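Local coordinates for PCF11 protein (Saccharomyces cerevisiae, PDB 1SZ9), which probably binds the carboxy-terminal domain of RNA polymerase II through its CTD-interacting domain, linking transcription to 3'-end processing of messenger RNA, at residues K10-N13 and S14-E18; K54-P57 and K58-L61; K91-Y94 and L95-N99; T103-I106 and N107-K110. All coordinates share one frame; numbering follows the deposited sequence.

Contact 1. Residues K10-N13 and S14-E18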
loop_
_atom_site.group_PDB
_atom_site.type_symbol
_atom_site.label_atom_id
_atom_site.label_comp_id
_atom_site.label_asym_id
_atom_site.label_seq_id
_atom_site.Cartn_x
_atom_site.Cartn_y
_atom_site.Cartn_z
ATOM N N LYS A 10 1.075 -11.456 -14.898
ATOM C CA LYS A 10 2.459 -11.912 -14.766
ATOM C C LYS A 10 3.417 -10.746 -14.951
ATOM O O LYS A 10 4.455 -10.665 -14.305
ATOM C CB LYS A 10 2.778 -13.004 -15.789
ATOM C CG LYS A 10 2.250 -14.366 -15.402
ATOM C CD LYS A 10 2.623 -15.419 -16.431
ATOM C CE LYS A 10 2.183 -16.803 -15.983
ATOM N NZ LYS A 10 2.526 -17.828 -17.014
ATOM N N ASP A 11 3.052 -9.843 -15.845
ATOM C CA ASP A 11 3.860 -8.673 -16.121
ATOM C C ASP A 11 3.861 -7.778 -14.872
ATOM O O ASP A 11 4.900 -7.210 -14.511
ATOM C CB ASP A 11 3.274 -7.951 -17.345
ATOM C CG ASP A 11 4.022 -6.677 -17.710
ATOM O OD1 ASP A 11 5.268 -6.697 -17.839
ATOM O OD2 ASP A 11 3.348 -5.641 -17.894
ATOM N N PHE A 12 2.708 -7.671 -14.205
ATOM C CA PHE A 12 2.595 -6.844 -12.986
ATOM C C PHE A 12 3.510 -7.445 -11.920
ATOM O O PHE A 12 4.309 -6.734 -11.306
ATOM C CB PHE A 12 1.142 -6.822 -12.459
ATOM C CG PHE A 12 0.887 -5.794 -11.376
ATOM C CD1 PHE A 12 0.546 -4.478 -11.698
ATOM C CD2 PHE A 12 0.966 -6.147 -10.033
ATOM C CE1 PHE A 12 0.280 -3.529 -10.696
ATOM C CE2 PHE A 12 0.704 -5.195 -9.021
ATOM C CZ PHE A 12 0.359 -3.888 -9.365
ATOM N N ASN A 13 3.398 -8.755 -11.712
ATOM C CA ASN A 13 4.224 -9.441 -10.710
ATOM C C ASN A 13 5.716 -9.305 -11.003
ATOM O O ASN A 13 6.517 -9.053 -10.111
ATOM C CB ASN A 13 3.887 -10.938 -10.640
ATOM C CG ASN A 13 2.624 -11.224 -9.848
ATOM O OD1 ASN A 13 2.538 -10.914 -8.663
ATOM N ND2 ASN A 13 1.640 -11.829 -10.497
ATOM N N SER A 14 6.080 -9.483 -12.267
ATOM C CA SER A 14 7.473 -9.406 -12.690
ATOM C C SER A 14 8.096 -8.053 -12.360
ATOM O O SER A 14 9.234 -7.960 -11.884
ATOM C CB SER A 14 7.545 -9.687 -14.195
ATOM O OG SER A 14 8.838 -9.437 -14.707
ATOM N N ILE A 15 7.348 -6.994 -12.632
ATOM C CA ILE A 15 7.815 -5.655 -12.345
ATOM C C ILE A 15 7.899 -5.456 -10.821
ATOM O O ILE A 15 8.881 -4.929 -10.298
ATOM C CB ILE A 15 6.862 -4.626 -12.981
ATOM C CG1 ILE A 15 6.971 -4.729 -14.509
ATOM C CG2 ILE A 15 7.181 -3.220 -12.475
ATOM C CD1 ILE A 15 5.951 -3.898 -15.269
ATOM N N LEU A 16 6.873 -5.905 -10.110
ATOM C CA LEU A 16 6.834 -5.762 -8.665
ATOM C C LEU A 16 8.072 -6.392 -8.005
ATOM O O LEU A 16 8.600 -5.865 -7.019
ATOM C CB LEU A 16 5.548 -6.402 -8.148
ATOM C CG LEU A 16 5.071 -6.239 -6.706
ATOM C CD1 LEU A 16 5.158 -4.794 -6.209
ATOM C CD2 LEU A 16 3.625 -6.733 -6.671
ATOM N N GLU A 17 8.534 -7.513 -8.561
ATOM C CA GLU A 17 9.712 -8.208 -8.031
ATOM C C GLU A 17 10.953 -7.330 -8.120
ATOM O O GLU A 17 11.922 -7.547 -7.412
ATOM C CB GLU A 17 9.972 -9.507 -8.800
ATOM C CG GLU A 17 8.910 -10.558 -8.617
ATOM C CD GLU A 17 8.839 -11.075 -7.200
ATOM O OE1 GLU A 17 9.908 -11.403 -6.637
ATOM O OE2 GLU A 17 7.714 -11.164 -6.652
ATOM N N GLU A 18 10.919 -6.336 -8.993
ATOM C CA GLU A 18 12.057 -5.443 -9.141
ATOM C C GLU A 18 12.026 -4.277 -8.137
ATOM O O GLU A 18 12.970 -3.491 -8.076
ATOM C CB GLU A 18 12.104 -4.892 -10.567
ATOM C CG GLU A 18 12.505 -5.901 -11.640
ATOM C CD GLU A 18 13.879 -6.486 -11.390
ATOM O OE1 GLU A 18 14.830 -5.708 -11.160
ATOM O OE2 GLU A 18 14.007 -7.727 -11.417
#

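Contact 2. Residues K54-P57 and K58-L61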
loop_
_atom_site.group_PDB
_atom_site.type_symbol
_atom_site.label_atom_id
_atom_site.label_comp_id
_atom_site.label_asym_id
_atom_site.label_seq_id
_atom_site.Cartn_x
_atom_site.Cartn_y
_atom_site.Cartn_z
ATOM N N LYS A 54 5.461 -11.103 2.213
ATOM C CA LYS A 54 6.628 -11.951 1.956
ATOM C C LYS A 54 8.009 -11.315 1.975
ATOM O O LYS A 54 8.904 -11.811 2.661
ATOM C CB LYS A 54 6.473 -12.667 0.608
ATOM C CG LYS A 54 5.612 -13.927 0.618
ATOM C CD LYS A 54 4.199 -13.683 1.103
ATOM C CE LYS A 54 3.369 -14.949 0.911
ATOM N NZ LYS A 54 1.959 -14.810 1.356
ATOM N N CYS A 55 8.194 -10.237 1.215
ATOM C CA CYS A 55 9.504 -9.597 1.124
ATOM C C CYS A 55 10.068 -9.181 2.476
ATOM O O CYS A 55 9.387 -9.248 3.494
ATOM C CB CYS A 55 9.438 -8.393 0.174
ATOM S SG CYS A 55 8.699 -6.926 0.891
ATOM N N MET A 56 11.322 -8.752 2.503
ATOM C CA MET A 56 11.894 -8.352 3.779
ATOM C C MET A 56 11.750 -6.873 4.119
ATOM O O MET A 56 11.452 -6.057 3.248
ATOM C CB MET A 56 13.346 -8.792 3.862
ATOM C CG MET A 56 14.231 -8.387 2.741
ATOM S SD MET A 56 15.644 -9.475 2.910
ATOM C CE MET A 56 16.317 -8.951 4.507
ATOM N N PRO A 57 11.954 -6.520 5.406
ATOM C CA PRO A 57 11.871 -5.188 6.000
ATOM C C PRO A 57 11.868 -3.958 5.117
ATOM O O PRO A 57 10.812 -3.368 4.907
ATOM C CB PRO A 57 13.009 -5.209 7.008
ATOM C CG PRO A 57 12.824 -6.564 7.597
ATOM C CD PRO A 57 12.517 -7.465 6.396
ATOM N N LYS A 58 13.023 -3.543 4.599
ATOM C CA LYS A 58 13.044 -2.336 3.761
ATOM C C LYS A 58 12.194 -2.433 2.515
ATOM O O LYS A 58 11.572 -1.449 2.096
ATOM C CB LYS A 58 14.464 -1.959 3.335
ATOM C CG LYS A 58 15.174 -0.999 4.288
ATOM C CD LYS A 58 16.413 -0.423 3.625
ATOM C CE LYS A 58 17.077 0.635 4.488
ATOM N NZ LYS A 58 17.980 1.488 3.660
ATOM N N GLN A 59 12.161 -3.614 1.916
ATOM C CA GLN A 59 11.384 -3.774 0.708
ATOM C C GLN A 59 9.886 -3.710 0.961
ATOM O O GLN A 59 9.128 -3.376 0.055
ATOM C CB GLN A 59 11.786 -5.076 -0.000
ATOM C CG GLN A 59 13.187 -5.013 -0.638
ATOM C CD GLN A 59 13.630 -6.348 -1.223
ATOM O OE1 GLN A 59 12.828 -7.082 -1.811
ATOM N NE2 GLN A 59 14.917 -6.663 -1.077
ATOM N N LYS A 60 9.451 -4.007 2.185
ATOM C CA LYS A 60 8.029 -3.957 2.503
ATOM C C LYS A 60 7.505 -2.516 2.361
ATOM O O LYS A 60 6.356 -2.302 1.946
ATOM C CB LYS A 60 7.744 -4.457 3.930
ATOM C CG LYS A 60 8.020 -5.953 4.206
ATOM C CD LYS A 60 7.579 -6.299 5.636
ATOM C CE LYS A 60 7.917 -7.755 6.037
ATOM N NZ LYS A 60 7.420 -8.797 5.064
ATOM N N LEU A 61 8.345 -1.542 2.718
ATOM C CA LEU A 61 7.973 -0.129 2.611
ATOM C C LEU A 61 7.699 0.257 1.163
ATOM O O LEU A 61 6.714 0.903 0.870
ATOM C CB LEU A 61 9.088 0.786 3.143
ATOM C CG LEU A 61 8.838 2.304 3.039
ATOM C CD1 LEU A 61 7.590 2.675 3.859
ATOM C CD2 LEU A 61 10.058 3.102 3.542
HETATM O O HOH W 1 12.601 -9.202 -0.651
#

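Contact 3. Residues K91-Y94 and L95-N99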
loop_
_atom_site.group_PDB
_atom_site.type_symbol
_atom_site.label_atom_id
_atom_site.label_comp_id
_atom_site.label_asym_id
_atom_site.label_seq_id
_atom_site.Cartn_x
_atom_site.Cartn_y
_atom_site.Cartn_z
ATOM N N LYS A 91 -0.056 -3.017 10.501
ATOM C CA LYS A 91 0.413 -3.375 11.827
ATOM C C LYS A 91 1.500 -4.456 11.777
ATOM O O LYS A 91 2.523 -4.338 12.441
ATOM C CB LYS A 91 -0.769 -3.876 12.674
ATOM C CG LYS A 91 -0.365 -4.490 14.014
ATOM C CD LYS A 91 -1.575 -4.739 14.922
ATOM C CE LYS A 91 -1.148 -5.369 16.271
ATOM N NZ LYS A 91 -2.307 -5.563 17.217
ATOM N N ARG A 92 1.279 -5.505 10.991
ATOM C CA ARG A 92 2.268 -6.578 10.907
ATOM C C ARG A 92 3.580 -6.066 10.340
ATOM O O ARG A 92 4.647 -6.423 10.836
ATOM C CB ARG A 92 1.741 -7.745 10.054
ATOM C CG ARG A 92 0.730 -8.603 10.808
ATOM C CD ARG A 92 -0.104 -9.484 9.891
ATOM N NE ARG A 92 -1.253 -10.040 10.607
ATOM C CZ ARG A 92 -2.285 -10.648 10.026
ATOM N NH1 ARG A 92 -2.327 -10.789 8.704
ATOM N NH2 ARG A 92 -3.288 -11.101 10.770
ATOM N N THR A 93 3.501 -5.216 9.317
ATOM C CA THR A 93 4.705 -4.660 8.712
ATOM C C THR A 93 5.452 -3.790 9.714
ATOM O O THR A 93 6.658 -3.919 9.883
ATOM C CB THR A 93 4.354 -3.812 7.461
ATOM O OG1 THR A 93 3.739 -4.665 6.501
ATOM C CG2 THR A 93 5.614 -3.173 6.818
ATOM N N TYR A 94 4.712 -2.905 10.373
ATOM C CA TYR A 94 5.273 -1.994 11.361
ATOM C C TYR A 94 6.040 -2.764 12.441
ATOM O O TYR A 94 7.127 -2.365 12.861
ATOM C CB TYR A 94 4.137 -1.178 12.010
ATOM C CG TYR A 94 4.627 -0.044 12.885
ATOM C CD1 TYR A 94 5.115 -0.289 14.165
ATOM C CD2 TYR A 94 4.611 1.280 12.424
ATOM C CE1 TYR A 94 5.577 0.752 14.979
ATOM C CE2 TYR A 94 5.086 2.338 13.232
ATOM C CZ TYR A 94 5.560 2.062 14.501
ATOM O OH TYR A 94 6.014 3.069 15.309
ATOM N N LEU A 95 5.466 -3.878 12.880
ATOM C CA LEU A 95 6.088 -4.701 13.914
ATOM C C LEU A 95 7.334 -5.442 13.434
ATOM O O LEU A 95 8.122 -5.942 14.251
ATOM C CB LEU A 95 5.059 -5.710 14.454
ATOM C CG LEU A 95 3.883 -5.050 15.195
ATOM C CD1 LEU A 95 2.828 -6.078 15.521
ATOM C CD2 LEU A 95 4.399 -4.362 16.479
ATOM N N LEU A 96 7.519 -5.491 12.118
ATOM C CA LEU A 96 8.656 -6.209 11.531
ATOM C C LEU A 96 9.712 -5.363 10.848
ATOM O O LEU A 96 10.608 -5.894 10.192
ATOM C CB LEU A 96 8.138 -7.290 10.563
ATOM C CG LEU A 96 7.365 -8.463 11.223
ATOM C CD1 LEU A 96 6.719 -9.357 10.158
ATOM C CD2 LEU A 96 8.314 -9.287 12.106
ATOM N N VAL A 97 9.632 -4.044 10.987
ATOM C CA VAL A 97 10.648 -3.207 10.354
ATOM C C VAL A 97 11.347 -2.318 11.366
ATOM O O VAL A 97 10.882 -2.150 12.497
ATOM C CB VAL A 97 10.056 -2.327 9.225
ATOM C CG1 VAL A 97 9.440 -3.232 8.139
ATOM C CG2 VAL A 97 9.017 -1.342 9.806
ATOM N N ASP A 98 12.478 -1.761 10.948
ATOM C CA ASP A 98 13.286 -0.884 11.794
ATOM C C ASP A 98 12.557 0.426 12.099
ATOM O O ASP A 98 11.557 0.768 11.461
ATOM C CB ASP A 98 14.597 -0.568 11.082
ATOM C CG ASP A 98 14.372 0.206 9.802
ATOM O OD1 ASP A 98 14.028 -0.426 8.779
ATOM O OD2 ASP A 98 14.512 1.448 9.836
ATOM N N ASN A 99 13.102 1.190 13.033
ATOM C CA ASN A 99 12.454 2.428 13.436
ATOM C C ASN A 99 12.473 3.566 12.435
ATOM O O ASN A 99 11.622 4.434 12.483
ATOM C CB ASN A 99 13.016 2.884 14.778
ATOM C CG ASN A 99 12.539 2.010 15.908
ATOM O OD1 ASN A 99 11.349 1.950 16.179
ATOM N ND2 ASN A 99 13.464 1.310 16.561
#

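Contact 4. Residues T103-I106 and N107-K110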
loop_
_atom_site.group_PDB
_atom_site.type_symbol
_atom_site.label_atom_id
_atom_site.label_comp_id
_atom_site.label_asym_id
_atom_site.label_seq_id
_atom_site.Cartn_x
_atom_site.Cartn_y
_atom_site.Cartn_z
ATOM N N THR A 103 9.030 5.553 10.891
ATOM C CA THR A 103 8.665 6.968 10.728
ATOM C C THR A 103 8.126 7.175 9.323
ATOM O O THR A 103 7.268 8.018 9.111
ATOM C CB THR A 103 9.867 7.953 10.932
ATOM O OG1 THR A 103 10.859 7.719 9.922
ATOM C CG2 THR A 103 10.474 7.784 12.316
ATOM N N LYS A 104 8.639 6.412 8.357
ATOM C CA LYS A 104 8.149 6.520 6.981
ATOM C C LYS A 104 6.734 5.942 6.875
ATOM O O LYS A 104 5.876 6.515 6.191
ATOM C CB LYS A 104 9.127 5.834 6.017
ATOM C CG LYS A 104 10.288 6.769 5.651
ATOM C CD LYS A 104 11.556 6.036 5.326
ATOM C CE LYS A 104 12.603 7.004 4.717
ATOM N NZ LYS A 104 12.418 8.440 5.104
ATOM N N LEU A 105 6.476 4.827 7.568
ATOM C CA LEU A 105 5.118 4.251 7.571
ATOM C C LEU A 105 4.168 5.229 8.265
ATOM O O LEU A 105 3.000 5.333 7.913
ATOM C CB LEU A 105 5.075 2.934 8.343
ATOM C CG LEU A 105 5.799 1.746 7.701
ATOM C CD1 LEU A 105 5.811 0.598 8.683
ATOM C CD2 LEU A 105 5.110 1.363 6.384
ATOM N N ILE A 106 4.680 5.949 9.259
ATOM C CA ILE A 106 3.839 6.890 9.996
ATOM C C ILE A 106 3.460 8.090 9.131
ATOM O O ILE A 106 2.305 8.518 9.119
ATOM C CB ILE A 106 4.562 7.356 11.296
ATOM C CG1 ILE A 106 4.648 6.168 12.272
ATOM C CG2 ILE A 106 3.830 8.590 11.936
ATOM C CD1 ILE A 106 5.701 6.356 13.378
ATOM N N ASN A 107 4.438 8.642 8.420
ATOM C CA ASN A 107 4.167 9.785 7.557
ATOM C C ASN A 107 3.181 9.376 6.469
ATOM O O ASN A 107 2.266 10.127 6.134
ATOM C CB ASN A 107 5.475 10.320 6.962
ATOM C CG ASN A 107 6.309 11.059 8.006
ATOM O OD1 ASN A 107 5.794 11.407 9.065
ATOM N ND2 ASN A 107 7.582 11.298 7.716
ATOM N N MET A 108 3.354 8.164 5.946
ATOM C CA MET A 108 2.462 7.662 4.908
ATOM C C MET A 108 1.029 7.596 5.439
ATOM O O MET A 108 0.079 7.984 4.745
ATOM C CB MET A 108 2.925 6.275 4.436
ATOM C CG MET A 108 1.987 5.595 3.434
ATOM S SD MET A 108 2.624 3.943 3.021
ATOM C CE MET A 108 2.308 3.072 4.643
ATOM N N PHE A 109 0.878 7.098 6.662
ATOM C CA PHE A 109 -0.437 7.010 7.309
ATOM C C PHE A 109 -1.051 8.414 7.481
ATOM O O PHE A 109 -2.245 8.619 7.248
ATOM C CB PHE A 109 -0.289 6.345 8.674
ATOM C CG PHE A 109 -1.490 6.503 9.560
ATOM C CD1 PHE A 109 -2.664 5.781 9.308
ATOM C CD2 PHE A 109 -1.473 7.417 10.605
ATOM C CE1 PHE A 109 -3.806 5.976 10.081
ATOM C CE2 PHE A 109 -2.620 7.622 11.391
ATOM C CZ PHE A 109 -3.786 6.902 11.123
ATOM N N LYS A 110 -0.232 9.375 7.909
ATOM C CA LYS A 110 -0.709 10.739 8.072
ATOM C C LYS A 110 -1.326 11.271 6.781
ATOM O O LYS A 110 -2.375 11.897 6.811
ATOM C CB LYS A 110 0.429 11.677 8.483
ATOM C CG LYS A 110 0.751 11.704 9.973
ATOM C CD LYS A 110 1.770 12.808 10.212
ATOM C CE LYS A 110 2.105 12.984 11.671
ATOM N NZ LYS A 110 2.984 14.178 11.807
#

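Contact 1. Residues K10-N13 and S14-E18
Lys-10 to Leu-16 belong to the later turns of helix 3-16, and successive amides are bonded to the carbonyl four residues back. Ser-14 N donates to Lys-10 O at 2.9 Å and Ile-15 N to Asp-11 O at 3.1 Å. Leu-16 N follows with a fairly straight bond to Phe-12 O (N-H...O angle 162°). Glu-17 N bonds Asn-13 O at 3.0 Å in the same manner, and Glu-18 N bonds Ile-15 O, three residues back.

The side chains of Phe-12 and Leu-16 meet on the buried side. In both, CG lies opposite the backbone N (chi1 -169° and -170°), which swings the Phe-12 ring outward and toward the Leu-16 side chain, so that CE2 comes within 4.1 Å of Leu-16 CD2 at an oblique approach. Ile-15 behaves differently, its CG1 branch lying beside its own backbone N and folding over the preceding turn, 3.2 Å from Asp-11 O. From there CD1 passes the carboxylate of Asp-11, 3.9 Å from OD1, so a methyl group covers part of a charged group at the partly exposed edge. Glu-17 CG packs likewise against Asn-13 O at 3.2 Å.

Outside this stretch, Phe-12 stacks on Phe-44 and Leu-16 touches Ala-47, both of helix 41-54, while Ile-15 rests on Ile-26 and Leu-30 of helix 24-36. This is the first helix of the chain, amphipathic, in an all-helical CTD-interacting domain, one flank buried against the next helices.

Contact 2. Residues K54-P57 and K58-L61
Lys-60 and Cys-55 join the two sides of a tight helix-loop-helix connection, in which the lysine of the incoming helix 57-73 folds back onto the carbonyl end of helix 41-54. Its NZ donates to Cys-55 O at 2.6 Å, coming in at a C=O...N angle of 158° and tilted 19° out of the carbonyl plane. The long chain is extended until its last bond, where chi4 of -53° bends the ammonium group toward this oxygen. The same NZ also bonds Ile-52 O and, weakly, Glu-53 O, so it gathers three carbonyls, where the positive charge is likely to be favoured by the negative end of the helix dipole. A methionine in place of Lys-60 would probably leave these oxygens without their charged donor and the turn less firmly held.

The Cys-55 side chain packs on the same turn. Its SG sits between its own backbone N and carbonyl carbon and closely approaches Lys-60 N, at 3.3 Å, while lying 3.5 Å from Lys-60 CG and 3.7 Å from Gln-59 CB. The start of that helix is held more loosely. Met-56 O receives weak bonds from both Gln-59 N, at 2.9 Å, and Lys-60 N. Lys-60 N is shared, for it also donates to Pro-57 O at 3.1 Å from well above the carbonyl plane.

Gln-59 OE1 has a weak bond from Arg-51 of helix 41-54, a further tie between the two helices. Leu-61 packs on Thr-101, Lys-104 and Leu-105 of helix 99-112, setting the beginning of helix 57-73 between helix 41-54 and helix 99-112.

Contact 3. Residues K91-Y94 and L95-N99
The ring of Tyr-94 has the amide of Leu-95 at its edge, near the ring plane, with Leu-95 N 3.8 Å from Tyr-94 CD1. Beyond the segments the same ring meets Phe-134 of helix 125-137 edge-to-face, and the tyrosine as a whole also packs on Leu-105, Ile-106 and Leu-135.

The aliphatic chain of Lys-91 runs alongside Leu-95, CG of the lysine 3.9 Å from CD1 of the leucine. Leu-95 N bonds Lys-91 O at 3.0 Å, an i to i+4 helical bond. Leu-95 CG, turned beside its own backbone N, brings the isobutyl group over that carbonyl, 3.2 Å from Lys-91 O.

Near the C-terminal end of helix 86-95, Leu-96 N donates to Thr-93 O at 2.9 Å, three residues back, from 61° out of the carbonyl plane. The loop then leads to Asp-98, the N-cap of helix 99-112, whose carboxylate takes Thr-101 OG1 and, weakly, Thr-100 N. This is the short connection between consecutive helices of the CTD-interacting domain.

Val-97 folds back under the turn. Its CG1 meets Thr-93 CG2 obliquely at 4.0 Å and lies 3.4 Å from Thr-93 O, and the valine also packs on Leu-105 of helix 99-112. An alanine at Val-97 would probably open a gap beneath this turn, where the Thr-93 methyl and Leu-105 would lose an apolar neighbour. The hydroxyl of Thr-93 turns the other way and bonds Leu-89 O, while the methyl stays on the side of Val-97. Tyr-94 O is bonded by Arg-102 NE, which ties the helix end to helix 99-112.

Contact 4. Residues T103-I106 and N107-K110
Thr-103 to Lys-110 form two turns in the middle of helix 99-112, and the hydrogen bonds come first. Asn-107 N reaches Thr-103 O at 3.0 Å, and Met-108 N bonds Lys-104 O in the same way. Phe-109 N donates to Leu-105 O, which also receives a weak bond from the hydroxyl of Tyr-90. Lys-110 N completes the run on Ile-106 O at 2.9 Å, with an N-H...O angle of 160°. Among the side chains, Thr-103 OG1 is bonded to Thr-100 O, nearly one turn earlier.

Apolar packing between side chains centres on Leu-105 and Met-108, which leave the helix as neighbours with a common heading. The methionine leaves the backbone extended and then bends at its last torsion (chi3 70°), turning its methyl back so that CE lies 3.7 Å from Leu-105 CD2. The same methyl lies 4.0 Å from Leu-105 O.

A third group of contacts sets side chains against carbonyl oxygens of the preceding turn. The amide group of Asn-107 folds back beside its own backbone N, placing CG 3.4 Å from Thr-103 O. Phe-109 CB packs 3.4 Å from Ile-106 O, and that oxygen sits at the edge of the phenyl ring, near its plane. Along the outer side Lys-110 CG passes Ile-106 O at 3.6 Å.

The buried residues divide among three neighbouring helices. Leu-105 rests on Leu-61 of helix 57-73 and on Tyr-94 of helix 86-95; Met-108 reaches Asp-68 and Tyr-90; and Phe-109 extends to Leu-128, Ile-131 and Leu-135 of helix 125-137.

The four contacts follow one another along the chain, and contacts 2, 3 and 4 also touch in space. Contact 2 meets contact 3 where Pro-57 CG lies 3.5 Å from Leu-96 O, and Lys-60 CB is 3.8 Å from Thr-93 CG2. Leu-105 of contact 4 is shared: its CD1 lies 3.8 Å from Tyr-94 CA of contact 3, and its CD2 lies 3.8 Å from Leu-61 CD1 of contact 2. Contact 1 stands apart, its centre about 15 Å from that of contact 2 and about 25 Å from that of contact 4, across the centre of the chain. Together they sample several helices of a domain that probably recognises the polymerase tail.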